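Local coordinates for protein polymeric Immunoglobulin Receptor (Oncorhynchus mykiss, PDB 5F1S) that probably binds polymeric immunoglobulins for mucosal immunity through its ectodomain of immunoglobulin V-type domains, from which secretory component derives, at residues Val10-Ser15 and Ile108-Gly113; Tyr29-Cys34 and Met64-Val69; Leu114-Ser119 and Val203-Leu208. One frame throughout, in Å; residues are numbered along the deposited sequence.

Overall arrangement
The chain carries two V-type immunoglobulin domains in series, and the contacts run from the body of the first, through its end, into the second. Contact 2 spans the two sheets of the first domain and is nested within the loop that contact 1 closes; both reach the sheet holding strands 8-11 and 31-35, with centres about 24 Å apart. Contact 1 pairs the last strand of that domain with 8-11. The chain then passes directly into 114-116, where contact 3 begins; the centres of contacts 1 and 3 are about 17 Å apart, and Leu-11 CD1 packs 3.5 Å from Ser-115 OG. Contacts 2 and 3 lie on opposite sides of the chain's centre, about 37 Å apart between centres.

Contact 1 of 3, residues Val10-Ser15 and Ile108-Gly113; sequences VLEGRS and INVIQG
Val-10 and Leu-11 run parallel to Val-110 and Ile-111, the parallel pairing of the second half of the divided first strand with the last strand, characteristic of V-type immunoglobulin domains. Three backbone bonds hold it. Val-10 N donates to Asn-109 O at 3.0 Å, Ile-111 N to Val-10 O at 2.8 Å, and Glu-12 N to Ile-111 O. Two CA-H...O contacts, from Val-110 CA to Val-10 O and from Leu-11 CA to Ile-111 O, accompany them.

The apolar groups fall on two faces. Val-10 and Val-110 lie side by side, with CG1 of Val-10 4.0 Å from CG2 of Val-110. On the other face the Leu-11 side chain slants across that of Ile-111, its CD2 3.8 Å from Ile-111 CG1 and also meeting Gly-113 O. CG1 of Val-110, anti to its own N (chi1 -175°), reaches Glu-12 CA at 3.6 Å.

Beyond the strand, the extended Glu-12 and Gln-112 side chains run alongside each other. Gln-112 NE2 reaches Glu-12 OE1 at 2.9 Å and nearly straight (170°). OE1 lies in the plane of the Gln-112 amide, whereas NE2 comes at it from above the carboxylate plane; the two planes are 66° apart. OE2 takes a further bond from Lys-82 N.

After Leu-11 a type II turn leads to Arg-14, whose guanidinium bonds Tyr-135 O and Lys-177 O of the second domain. Strand 103-111 lies between 8-11 and 86-92, while Leu-11 packs on Leu-134 of strand 129-135.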
ATOM      1  N   VAL A  10      -3.709   3.294   0.947  1.00 32.71           N
ATOM      2  CA  VAL A  10      -2.681   2.554   1.641  1.00 30.63           C
ATOM      3  C   VAL A  10      -3.328   1.795   2.788  1.00 32.37           C
ATOM      4  O   VAL A  10      -4.194   2.340   3.478  1.00 32.55           O
ATOM      5  CB  VAL A  10      -1.598   3.523   2.147  1.00 36.77           C
ATOM      6  CG1 VAL A  10      -2.203   4.542   3.093  1.00 35.67           C
ATOM      7  CG2 VAL A  10      -0.511   2.780   2.845  1.00 41.17           C
ATOM      8  N   LEU A  11      -2.867   0.578   3.031  1.00 30.94           N
ATOM      9  CA  LEU A  11      -3.379  -0.192   4.173  1.00 30.74           C
ATOM     10  C   LEU A  11      -2.905   0.378   5.513  1.00 31.78           C
ATOM     11  O   LEU A  11      -1.744   0.768   5.676  1.00 30.24           O
ATOM     12  CB  LEU A  11      -2.910  -1.638   4.075  1.00 29.38           C
ATOM     13  CG  LEU A  11      -3.440  -2.461   2.916  1.00 32.97           C
ATOM     14  CD1 LEU A  11      -2.697  -3.765   2.765  1.00 34.30           C
ATOM     15  CD2 LEU A  11      -4.874  -2.724   3.120  1.00 33.20           C
ATOM     16  N   GLU A  12      -3.806   0.387   6.495  1.00 30.92           N
ATOM     17  CA  GLU A  12      -3.489   0.925   7.814  1.00 32.43           C
ATOM     18  C   GLU A  12      -2.254   0.253   8.386  1.00 31.59           C
ATOM     19  O   GLU A  12      -2.102  -0.966   8.332  1.00 30.66           O
ATOM     20  CB  GLU A  12      -4.672   0.724   8.763  1.00 32.14           C
ATOM     21  CG  GLU A  12      -4.577   1.518  10.031  1.00 36.12           C
ATOM     22  CD  GLU A  12      -5.818   1.383  10.927  1.00 37.68           C
ATOM     23  OE1 GLU A  12      -6.337   0.247  11.025  1.00 37.67           O
ATOM     24  OE2 GLU A  12      -6.249   2.395  11.531  1.00 36.06           O
ATOM     25  N   GLY A  13      -1.340   1.074   8.893  1.00 33.02           N
ATOM     26  CA  GLY A  13      -0.082   0.592   9.406  1.00 34.34           C
ATOM     27  C   GLY A  13       1.110   0.799   8.495  1.00 34.31           C
ATOM     28  O   GLY A  13       2.236   0.775   8.979  1.00 34.60           O
ATOM     29  N   ARG A  14       0.898   0.949   7.194  1.00 29.60           N
ATOM     30  CA  ARG A  14       1.963   1.152   6.242  1.00 34.00           C
ATOM     31  C   ARG A  14       2.377   2.624   6.190  1.00 32.02           C
ATOM     32  O   ARG A  14       1.759   3.517   6.775  1.00 30.84           O
ATOM     33  CB  ARG A  14       1.528   0.719   4.835  1.00 33.85           C
ATOM     34  CG  ARG A  14       1.117  -0.780   4.582  1.00 39.69           C
ATOM     35  CD  ARG A  14       2.216  -1.709   4.772  1.00 42.45           C
ATOM     36  NE  ARG A  14       2.115  -2.960   3.965  1.00 42.01           N
ATOM     37  CZ  ARG A  14       1.263  -3.962   4.220  1.00 41.77           C
ATOM     38  NH1 ARG A  14       0.365  -3.889   5.188  1.00 38.84           N
ATOM     39  NH2 ARG A  14       1.302  -5.058   3.501  1.00 43.86           N
ATOM     40  N   SER A  15       3.472   2.853   5.489  1.00 30.79           N
ATOM     41  CA  SER A  15       4.068   4.176   5.345  1.00 31.39           C
ATOM     42  C   SER A  15       3.870   4.643   3.919  1.00 32.58           C
ATOM     43  O   SER A  15       3.706   3.821   3.017  1.00 35.48           O
ATOM     44  CB  SER A  15       5.565   4.113   5.651  1.00 36.33           C
ATOM     45  OG  SER A  15       5.736   3.762   7.003  1.00 42.71           O
ATOM     46  N   ILE A 108      -5.183  11.013   0.623  1.00 31.38           N
ATOM     47  CA  ILE A 108      -4.657   9.749   1.140  1.00 31.83           C
ATOM     48  C   ILE A 108      -5.813   9.022   1.823  1.00 31.11           C
ATOM     49  O   ILE A 108      -6.440   9.565   2.735  1.00 31.90           O
ATOM     50  CB  ILE A 108      -3.500   9.960   2.138  1.00 31.38           C
ATOM     51  CG1 ILE A 108      -2.373  10.739   1.492  1.00 34.24           C
ATOM     52  CG2 ILE A 108      -3.013   8.634   2.657  1.00 33.85           C
ATOM     53  CD1 ILE A 108      -1.161  11.109   2.482  1.00 35.66           C
ATOM     54  N   ASN A 109      -6.110   7.813   1.360  1.00 31.45           N
ATOM     55  CA  ASN A 109      -7.184   6.998   1.934  1.00 32.66           C
ATOM     56  C   ASN A 109      -6.522   5.829   2.631  1.00 31.74           C
ATOM     57  O   ASN A 109      -5.885   5.001   1.977  1.00 35.39           O
ATOM     58  CB  ASN A 109      -8.136   6.525   0.832  1.00 36.27           C
ATOM     59  CG  ASN A 109      -9.342   5.794   1.396  1.00 37.82           C
ATOM     60  OD1 ASN A 109      -9.751   6.044   2.535  1.00 44.12           O
ATOM     61  ND2 ASN A 109      -9.897   4.881   0.609  1.00 44.15           N
ATOM     62  N   VAL A 110      -6.638   5.775   3.954  1.00 32.20           N
ATOM     63  CA  VAL A 110      -6.000   4.734   4.741  1.00 31.39           C
ATOM     64  C   VAL A 110      -7.061   3.680   5.022  1.00 34.96           C
ATOM     65  O   VAL A 110      -8.062   3.963   5.677  1.00 36.45           O
ATOM     66  CB  VAL A 110      -5.411   5.275   6.045  1.00 30.41           C
ATOM     67  CG1 VAL A 110      -4.648   4.156   6.769  1.00 30.73           C
ATOM     68  CG2 VAL A 110      -4.462   6.395   5.765  1.00 30.59           C
ATOM     69  N   ILE A 111      -6.831   2.469   4.543  1.00 34.52           N
ATOM     70  CA  ILE A 111      -7.894   1.474   4.492  1.00 35.16           C
ATOM     71  C   ILE A 111      -7.602   0.316   5.430  1.00 33.86           C
ATOM     72  O   ILE A 111      -6.454  -0.087   5.658  1.00 34.08           O
ATOM     73  CB  ILE A 111      -8.113   0.969   3.050  1.00 37.89           C
ATOM     74  CG1 ILE A 111      -6.870   0.418   2.473  1.00 37.66           C
ATOM     75  CG2 ILE A 111      -8.567   2.137   2.168  1.00 38.94           C
ATOM     76  CD1 ILE A 111      -7.067  -0.071   0.995  1.00 46.01           C
ATOM     77  N   GLN A 112      -8.681  -0.291   5.903  1.00 33.10           N
ATOM     78  CA  GLN A 112      -8.601  -1.494   6.719  1.00 34.46           C
ATOM     79  C   GLN A 112      -9.106  -2.679   5.916  1.00 35.67           C
ATOM     80  O   GLN A 112     -10.185  -2.608   5.321  1.00 36.75           O
ATOM     81  CB  GLN A 112      -9.414  -1.314   7.990  1.00 38.92           C
ATOM     82  CG  GLN A 112      -8.983  -0.095   8.811  1.00 37.27           C
ATOM     83  CD  GLN A 112      -9.843   0.117  10.032  1.00 43.91           C
ATOM     84  OE1 GLN A 112     -11.077   0.054   9.955  1.00 43.93           O
ATOM     85  NE2 GLN A 112      -9.208   0.411  11.153  1.00 45.02           N
ATOM     86  N   GLY A 113      -8.323  -3.739   5.901  1.00 32.72           N
ATOM     87  CA  GLY A 113      -8.638  -4.958   5.205  1.00 36.67           C
ATOM     88  C   GLY A 113      -7.439  -5.544   4.520  1.00 33.23           C
ATOM     89  O   GLY A 113      -6.312  -5.508   5.048  1.00 31.52           O
TER

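Contact 2 of 3, residues Tyr29-Cys34 and Met64-Val69; sequences YVKYWC and MFDDPV
Lys-31 and Asp-66 join the two sheets of a V-type immunoglobulin sandwich, strand 31-35 facing strand 62-67 with no backbone pairing between them. The segment axes approach to 8.4 Å, at 143° between their directions. Between the sheets Lys-31 NZ forms a salt bridge to Asp-66 OD2 at 2.8 Å, arriving on the syn side but 32° out of the carboxylate plane. The two side chains cross at about a right angle, and the lysine, bent at chi2 and chi4, also has CG 3.4 Å from Asp-66 OD2.

Next to the charged pair, Met-64 sends its methyl between the sheets. CE rests 3.7 Å from Lys-31 O and equally near Tyr-32 CA, with Trp-33 CB a little farther off. Bends at chi2 (84°) and chi3 of Met-64 turn the methyl toward strand 31-34.

In the second shell, Tyr-22 OH bonds Asp-66 OD1, and the Tyr-22 ring makes a cation-pi contact with Lys-31. Phe-73 packs against Lys-31, Met-64 and Asp-66. Further along the strand, Trp-33 packs on Cys-90 of the Cys-20 to Cys-90 disulfide, and Cys-34 is bonded to Cys-42. Holding the Lys-31 ammonium in place beside Asp-66 are the backbone oxygens of Tyr-26 and Tyr-29, the O of Tyr-29 lying 2.8 Å from Lys-31 NZ.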
ATOM      1  N   TYR A  29      13.596  28.208  -0.597  1.00 34.14           N
ATOM      2  CA  TYR A  29      12.532  28.571   0.311  1.00 33.49           C
ATOM      3  C   TYR A  29      12.186  27.408   1.235  1.00 33.17           C
ATOM      4  O   TYR A  29      12.415  26.251   0.898  1.00 32.41           O
ATOM      5  CB  TYR A  29      11.271  28.975  -0.462  1.00 37.59           C
ATOM      6  CG  TYR A  29      11.459  30.264  -1.233  1.00 31.74           C
ATOM      7  CD1 TYR A  29      11.997  30.269  -2.523  1.00 38.53           C
ATOM      8  CD2 TYR A  29      11.145  31.442  -0.654  1.00 35.15           C
ATOM      9  CE1 TYR A  29      12.179  31.474  -3.233  1.00 39.88           C
ATOM     10  CE2 TYR A  29      11.325  32.660  -1.354  1.00 36.25           C
ATOM     11  CZ  TYR A  29      11.819  32.640  -2.636  1.00 36.95           C
ATOM     12  OH  TYR A  29      12.019  33.801  -3.338  1.00 36.99           O
ATOM     13  N   VAL A  30      11.558  27.727   2.358  1.00 32.72           N
ATOM     14  CA  VAL A  30      11.121  26.691   3.287  1.00 31.67           C
ATOM     15  C   VAL A  30       9.992  25.889   2.636  1.00 31.64           C
ATOM     16  O   VAL A  30       9.103  26.455   1.975  1.00 31.60           O
ATOM     17  CB  VAL A  30      10.676  27.310   4.608  1.00 35.48           C
ATOM     18  CG1 VAL A  30      10.101  26.264   5.558  1.00 33.95           C
ATOM     19  CG2 VAL A  30      11.863  28.089   5.231  1.00 35.60           C
ATOM     20  N   LYS A  31      10.049  24.576   2.796  1.00 32.31           N
ATOM     21  CA  LYS A  31       9.012  23.678   2.287  1.00 30.65           C
ATOM     22  C   LYS A  31       8.164  23.195   3.451  1.00 31.16           C
ATOM     23  O   LYS A  31       8.645  23.062   4.587  1.00 31.72           O
ATOM     24  CB  LYS A  31       9.632  22.473   1.557  1.00 30.62           C
ATOM     25  CG  LYS A  31      10.749  22.820   0.556  1.00 29.92           C
ATOM     26  CD  LYS A  31      10.275  23.894  -0.454  1.00 31.73           C
ATOM     27  CE  LYS A  31      11.286  24.021  -1.633  1.00 33.51           C
ATOM     28  NZ  LYS A  31      12.661  24.433  -1.174  1.00 35.38           N
ATOM     29  N   TYR A  32       6.899  22.911   3.174  1.00 28.52           N
ATOM     30  CA  TYR A  32       6.027  22.448   4.237  1.00 31.00           C
ATOM     31  C   TYR A  32       5.004  21.453   3.698  1.00 30.02           C
ATOM     32  O   TYR A  32       4.813  21.306   2.491  1.00 28.89           O
ATOM     33  CB  TYR A  32       5.351  23.624   4.976  1.00 31.65           C
ATOM     34  CG  TYR A  32       4.371  24.435   4.180  1.00 32.06           C
ATOM     35  CD1 TYR A  32       3.019  24.177   4.258  1.00 35.36           C
ATOM     36  CD2 TYR A  32       4.795  25.488   3.373  1.00 33.67           C
ATOM     37  CE1 TYR A  32       2.096  24.965   3.519  1.00 37.94           C
ATOM     38  CE2 TYR A  32       3.890  26.255   2.631  1.00 36.45           C
ATOM     39  CZ  TYR A  32       2.547  25.985   2.733  1.00 38.68           C
ATOM     40  OH  TYR A  32       1.643  26.724   2.021  1.00 39.85           O
ATOM     41  N   TRP A  33       4.411  20.723   4.636  1.00 30.06           N
ATOM     42  CA  TRP A  33       3.408  19.692   4.380  1.00 31.81           C
ATOM     43  C   TRP A  33       2.217  19.995   5.270  1.00 33.09           C
ATOM     44  O   TRP A  33       2.374  20.107   6.489  1.00 33.21           O
ATOM     45  CB  TRP A  33       3.984  18.314   4.685  1.00 29.20           C
ATOM     46  CG  TRP A  33       3.116  17.150   4.506  1.00 30.83           C
ATOM     47  CD1 TRP A  33       2.628  16.316   5.483  1.00 33.29           C
ATOM     48  CD2 TRP A  33       2.658  16.624   3.265  1.00 29.13           C
ATOM     49  NE1 TRP A  33       1.890  15.321   4.920  1.00 30.85           N
ATOM     50  CE2 TRP A  33       1.941  15.447   3.552  1.00 29.20           C
ATOM     51  CE3 TRP A  33       2.829  17.009   1.935  1.00 30.20           C
ATOM     52  CZ2 TRP A  33       1.336  14.685   2.561  1.00 30.23           C
ATOM     53  CZ3 TRP A  33       2.262  16.236   0.945  1.00 31.94           C
ATOM     54  CH2 TRP A  33       1.513  15.088   1.263  1.00 31.83           C
ATOM     55  N   CYS A  34       1.038  20.150   4.653  1.00 31.32           N
ATOM     56  CA  CYS A  34      -0.162  20.692   5.279  1.00 34.27           C
ATOM     57  C   CYS A  34      -1.271  19.633   5.195  1.00 33.79           C
ATOM     58  O   CYS A  34      -1.331  18.898   4.219  1.00 33.56           O
ATOM     59  CB  CYS A  34      -0.634  22.001   4.547  1.00 38.19           C
ATOM     60  SG  CYS A  34      -0.991  23.361   5.715  1.00 58.41           S
ATOM     61  N   MET A  64      10.389  15.157   6.719  1.00 32.69           N
ATOM     62  CA  MET A  64      10.567  15.993   5.533  1.00 29.32           C
ATOM     63  C   MET A  64      12.031  15.993   5.135  1.00 30.97           C
ATOM     64  O   MET A  64      12.903  16.084   5.996  1.00 33.41           O
ATOM     65  CB  MET A  64      10.103  17.449   5.873  1.00 33.23           C
ATOM     66  CG  MET A  64      10.707  18.571   5.085  1.00 39.51           C
ATOM     67  SD  MET A  64       9.795  18.754   3.584  1.00 37.80           S
ATOM     68  CE  MET A  64       8.176  19.438   4.094  1.00 32.66           C
ATOM     69  N   PHE A  65      12.306  15.878   3.844  1.00 30.25           N
ATOM     70  CA  PHE A  65      13.658  16.006   3.325  1.00 30.11           C
ATOM     71  C   PHE A  65      13.601  16.832   2.050  1.00 31.98           C
ATOM     72  O   PHE A  65      13.160  16.333   1.005  1.00 31.87           O
ATOM     73  CB  PHE A  65      14.283  14.651   3.022  1.00 30.68           C
ATOM     74  CG  PHE A  65      15.601  14.729   2.288  1.00 32.78           C
ATOM     75  CD1 PHE A  65      16.596  15.572   2.752  1.00 37.10           C
ATOM     76  CD2 PHE A  65      15.862  13.955   1.186  1.00 33.82           C
ATOM     77  CE1 PHE A  65      17.831  15.636   2.117  1.00 36.28           C
ATOM     78  CE2 PHE A  65      17.128  14.010   0.536  1.00 37.96           C
ATOM     79  CZ  PHE A  65      18.082  14.888   0.997  1.00 37.64           C
ATOM     80  N   ASP A  66      14.062  18.070   2.115  1.00 30.49           N
ATOM     81  CA  ASP A  66      14.159  18.907   0.915  1.00 30.45           C
ATOM     82  C   ASP A  66      15.509  18.720   0.264  1.00 31.92           C
ATOM     83  O   ASP A  66      16.564  18.832   0.934  1.00 33.34           O
ATOM     84  CB  ASP A  66      13.928  20.385   1.270  1.00 31.04           C
ATOM     85  CG  ASP A  66      13.869  21.291   0.041  1.00 34.97           C
ATOM     86  OD1 ASP A  66      13.513  20.818  -1.064  1.00 31.41           O
ATOM     87  OD2 ASP A  66      14.159  22.499   0.211  1.00 30.27           O
ATOM     88  N   ASP A  67      15.489  18.454  -1.051  1.00 29.44           N
ATOM     89  CA  ASP A  67      16.688  18.214  -1.846  1.00 34.65           C
ATOM     90  C   ASP A  67      16.703  19.212  -3.004  1.00 35.92           C
ATOM     91  O   ASP A  67      16.261  18.916  -4.125  1.00 33.44           O
ATOM     92  CB  ASP A  67      16.775  16.768  -2.328  1.00 34.55           C
ATOM     93  CG  ASP A  67      18.072  16.473  -3.058  1.00 39.41           C
ATOM     94  OD1 ASP A  67      18.753  17.438  -3.477  1.00 41.28           O
ATOM     95  OD2 ASP A  67      18.380  15.288  -3.250  1.00 39.58           O
ATOM     96  N   PRO A  68      17.197  20.418  -2.767  1.00 34.31           N
ATOM     97  CA  PRO A  68      17.122  21.447  -3.827  1.00 33.97           C
ATOM     98  C   PRO A  68      17.791  21.050  -5.113  1.00 34.98           C
ATOM     99  O   PRO A  68      17.375  21.526  -6.182  1.00 39.33           O
ATOM    100  CB  PRO A  68      17.817  22.655  -3.192  1.00 37.19           C
ATOM    101  CG  PRO A  68      17.692  22.459  -1.728  1.00 41.69           C
ATOM    102  CD  PRO A  68      17.752  20.944  -1.519  1.00 37.05           C
ATOM    103  N   VAL A  69      18.837  20.234  -5.063  1.00 33.60           N
ATOM    104  CA  VAL A  69      19.520  19.815  -6.289  1.00 37.22           C
ATOM    105  C   VAL A  69      18.614  18.966  -7.163  1.00 35.82           C
ATOM    106  O   VAL A  69      18.633  19.070  -8.394  1.00 34.97           O
ATOM    107  CB  VAL A  69      20.792  19.063  -5.926  1.00 37.93           C
ATOM    108  CG1 VAL A  69      21.447  18.500  -7.181  1.00 41.53           C
ATOM    109  CG2 VAL A  69      21.722  20.034  -5.120  1.00 42.43           C
TER

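Contact 3 of 3, residues Leu114-Ser119 and Val203-Leu208; sequences LSVVNS and VAVYIL
Ser-119 O accepts a straight hydrogen bond from Tyr-206 N, 2.8 Å long with 179° at the hydrogen, the donor tilted 30° from the carbonyl plane. The same oxygen receives a CA-H...O contact from Val-205 CA at 3.5 Å, and CB of Tyr-206 lies close by. Two neighbouring residues of one strand thus converge on a single acceptor.

Elsewhere the segments meet mainly through aliphatic side chains. Val-203 is central: its CG2 lies 3.8 Å from Val-116 CG1, while its CG1 packs against Leu-114 CB at 4.0 Å and lies near Ser-115 O. Setting CG1 between the backbone N and the carbonyl carbon (chi1 61°) leaves CG2 anti to the N, and the two methyls are thereby divided between neighbours. Val-116 uses both branches as well, since its side chain slants past that of Val-205, their CG2 atoms meeting at 3.9 Å. An alanine in place of Val-203 would take away both methyls and is likely to leave a gap beside Leu-114 CB and Val-116 CG1. Ser-119 CB also approaches the backbone O of Ala-204 at 3.7 Å.

This is the divided first strand of a V-type domain: 114-116 pairs with 129-135 in one sheet, then the chain turns through Val-117 and Asn-118 and crosses to the other, where 120-124 runs parallel to 201-210. Strand 192-198 flanks 201-210 on its other side, with Val-203 touching Cys-196 and the Tyr-206 ring meeting Trp-193 edge-to-face.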
ATOM      1  N   LEU A 114      -7.673  -6.111   3.322  1.00 33.14           N
ATOM      2  CA  LEU A 114      -6.666  -6.886   2.623  1.00 31.97           C
ATOM      3  C   LEU A 114      -6.530  -6.371   1.208  1.00 33.48           C
ATOM      4  O   LEU A 114      -7.479  -5.797   0.648  1.00 35.80           O
ATOM      5  CB  LEU A 114      -6.976  -8.404   2.549  1.00 31.85           C
ATOM      6  CG  LEU A 114      -6.806  -9.132   3.894  1.00 34.72           C
ATOM      7  CD1 LEU A 114      -8.012  -8.914   4.741  1.00 39.98           C
ATOM      8  CD2 LEU A 114      -6.576 -10.602   3.625  1.00 35.33           C
ATOM      9  N   SER A 115      -5.349  -6.565   0.634  1.00 32.76           N
ATOM     10  CA  SER A 115      -5.142  -6.292  -0.796  1.00 31.57           C
ATOM     11  C   SER A 115      -4.192  -7.325  -1.362  1.00 34.82           C
ATOM     12  O   SER A 115      -3.611  -8.137  -0.640  1.00 38.93           O
ATOM     13  CB  SER A 115      -4.571  -4.884  -1.026  1.00 36.44           C
ATOM     14  OG  SER A 115      -3.242  -4.849  -0.549  1.00 39.51           O
ATOM     15  N   VAL A 116      -4.005  -7.313  -2.665  1.00 34.48           N
ATOM     16  CA  VAL A 116      -3.130  -8.306  -3.265  1.00 35.85           C
ATOM     17  C   VAL A 116      -2.221  -7.621  -4.250  1.00 41.63           C
ATOM     18  O   VAL A 116      -2.638  -6.687  -4.945  1.00 40.18           O
ATOM     19  CB  VAL A 116      -3.957  -9.440  -3.904  1.00 37.52           C
ATOM     20  CG1 VAL A 116      -4.812  -8.919  -5.046  1.00 38.53           C
ATOM     21  CG2 VAL A 116      -3.071 -10.553  -4.345  1.00 39.21           C
ATOM     22  N   VAL A 117      -0.952  -8.049  -4.257  1.00 43.44           N
ATOM     23  CA  VAL A 117       0.022  -7.452  -5.159  1.00 46.57           C
ATOM     24  C   VAL A 117      -0.434  -7.638  -6.599  1.00 49.07           C
ATOM     25  O   VAL A 117      -0.645  -6.670  -7.335  1.00 47.74           O
ATOM     26  CB  VAL A 117       1.427  -8.053  -4.924  1.00 49.73           C
ATOM     27  CG1 VAL A 117       2.391  -7.570  -6.003  1.00 51.50           C
ATOM     28  CG2 VAL A 117       1.994  -7.702  -3.496  1.00 47.65           C
ATOM     29  N   ASN A 118      -0.657  -8.889  -7.004  1.00 44.86           N
ATOM     30  CA  ASN A 118      -1.156  -9.165  -8.346  1.00 47.70           C
ATOM     31  C   ASN A 118      -2.407 -10.019  -8.222  1.00 38.83           C
ATOM     32  O   ASN A 118      -2.325 -11.162  -7.762  1.00 40.04           O
ATOM     33  CB  ASN A 118      -0.079  -9.877  -9.175  1.00 53.86           C
ATOM     34  CG  ASN A 118      -0.484 -10.079 -10.639  1.00 76.89           C
ATOM     35  OD1 ASN A 118      -1.418  -9.433 -11.154  1.00 62.55           O
ATOM     36  ND2 ASN A 118       0.234 -10.989 -11.323  1.00 76.97           N
ATOM     37  N   SER A 119      -3.556  -9.493  -8.643  1.00 38.92           N
ATOM     38  CA  SER A 119      -4.803 -10.259  -8.483  1.00 36.78           C
ATOM     39  C   SER A 119      -5.065 -11.250  -9.619  1.00 36.83           C
ATOM     40  O   SER A 119      -6.085 -11.951  -9.601  1.00 34.57           O
ATOM     41  CB  SER A 119      -5.988  -9.301  -8.356  1.00 37.43           C
ATOM     42  OG  SER A 119      -6.218  -8.682  -9.600  1.00 40.07           O
ATOM     43  N   VAL A 203      -9.937 -10.623  -0.266  1.00 31.71           N
ATOM     44  CA  VAL A 203      -9.567 -10.041  -1.555  1.00 31.29           C
ATOM     45  C   VAL A 203      -9.501 -11.181  -2.574  1.00 31.70           C
ATOM     46  O   VAL A 203      -8.972 -12.261  -2.283  1.00 31.54           O
ATOM     47  CB  VAL A 203      -8.236  -9.250  -1.489  1.00 32.69           C
ATOM     48  CG1 VAL A 203      -7.052 -10.110  -1.092  1.00 34.59           C
ATOM     49  CG2 VAL A 203      -7.970  -8.648  -2.866  1.00 33.10           C
ATOM     50  N   ALA A 204     -10.100 -10.955  -3.749  1.00 29.69           N
ATOM     51  CA  ALA A 204     -10.176 -11.971  -4.802  1.00 29.50           C
ATOM     52  C   ALA A 204      -8.888 -12.060  -5.614  1.00 30.14           C
ATOM     53  O   ALA A 204      -8.250 -11.047  -5.941  1.00 30.32           O
ATOM     54  CB  ALA A 204     -11.385 -11.673  -5.710  1.00 28.98           C
ATOM     55  N   VAL A 205      -8.501 -13.295  -5.931  1.00 29.55           N
ATOM     56  CA  VAL A 205      -7.306 -13.604  -6.708  1.00 29.71           C
ATOM     57  C   VAL A 205      -7.705 -14.651  -7.739  1.00 30.32           C
ATOM     58  O   VAL A 205      -8.370 -15.643  -7.407  1.00 30.77           O
ATOM     59  CB  VAL A 205      -6.157 -14.140  -5.833  1.00 33.48           C
ATOM     60  CG1 VAL A 205      -4.874 -14.371  -6.666  1.00 33.13           C
ATOM     61  CG2 VAL A 205      -5.891 -13.179  -4.660  1.00 34.15           C
ATOM     62  N   TYR A 206      -7.332 -14.417  -8.991  1.00 29.86           N
ATOM     63  CA  TYR A 206      -7.552 -15.373 -10.067  1.00 29.46           C
ATOM     64  C   TYR A 206      -6.266 -16.100 -10.396  1.00 31.13           C
ATOM     65  O   TYR A 206      -5.232 -15.458 -10.564  1.00 31.58           O
ATOM     66  CB  TYR A 206      -8.069 -14.665 -11.338  1.00 30.44           C
ATOM     67  CG  TYR A 206      -8.606 -15.657 -12.356  1.00 32.25           C
ATOM     68  CD1 TYR A 206      -7.775 -16.207 -13.331  1.00 29.86           C
ATOM     69  CD2 TYR A 206      -9.949 -16.056 -12.345  1.00 31.52           C
ATOM     70  CE1 TYR A 206      -8.251 -17.133 -14.249  1.00 33.89           C
ATOM     71  CE2 TYR A 206     -10.430 -16.970 -13.269  1.00 33.55           C
ATOM     72  CZ  TYR A 206      -9.579 -17.500 -14.238  1.00 33.80           C
ATOM     73  OH  TYR A 206     -10.045 -18.416 -15.163  1.00 35.20           O
ATOM     74  N   ILE A 207      -6.336 -17.433 -10.474  1.00 30.67           N
ATOM     75  CA  ILE A 207      -5.205 -18.264 -10.881  1.00 30.96           C
ATOM     76  C   ILE A 207      -5.530 -18.824 -12.259  1.00 31.75           C
ATOM     77  O   ILE A 207      -6.559 -19.489 -12.440  1.00 32.56           O
ATOM     78  CB  ILE A 207      -4.959 -19.424  -9.893  1.00 32.76           C
ATOM     79  CG1 ILE A 207      -4.709 -18.901  -8.461  1.00 36.60           C
ATOM     80  CG2 ILE A 207      -3.768 -20.290 -10.363  1.00 34.29           C
ATOM     81  CD1 ILE A 207      -3.490 -18.009  -8.356  1.00 36.55           C
ATOM     82  N   LEU A 208      -4.650 -18.581 -13.225  1.00 30.81           N
ATOM     83  CA  LEU A 208      -4.794 -19.181 -14.545  1.00 29.50           C
ATOM     84  C   LEU A 208      -3.681 -20.187 -14.741  1.00 32.09           C
ATOM     85  O   LEU A 208      -2.515 -19.797 -14.788  1.00 34.39           O
ATOM     86  CB  LEU A 208      -4.728 -18.112 -15.623  1.00 32.39           C
ATOM     87  CG  LEU A 208      -4.799 -18.656 -17.049  1.00 33.94           C
ATOM     88  CD1 LEU A 208      -6.091 -19.362 -17.279  1.00 36.49           C
ATOM     89  CD2 LEU A 208      -4.615 -17.499 -18.002  1.00 35.31           C
TER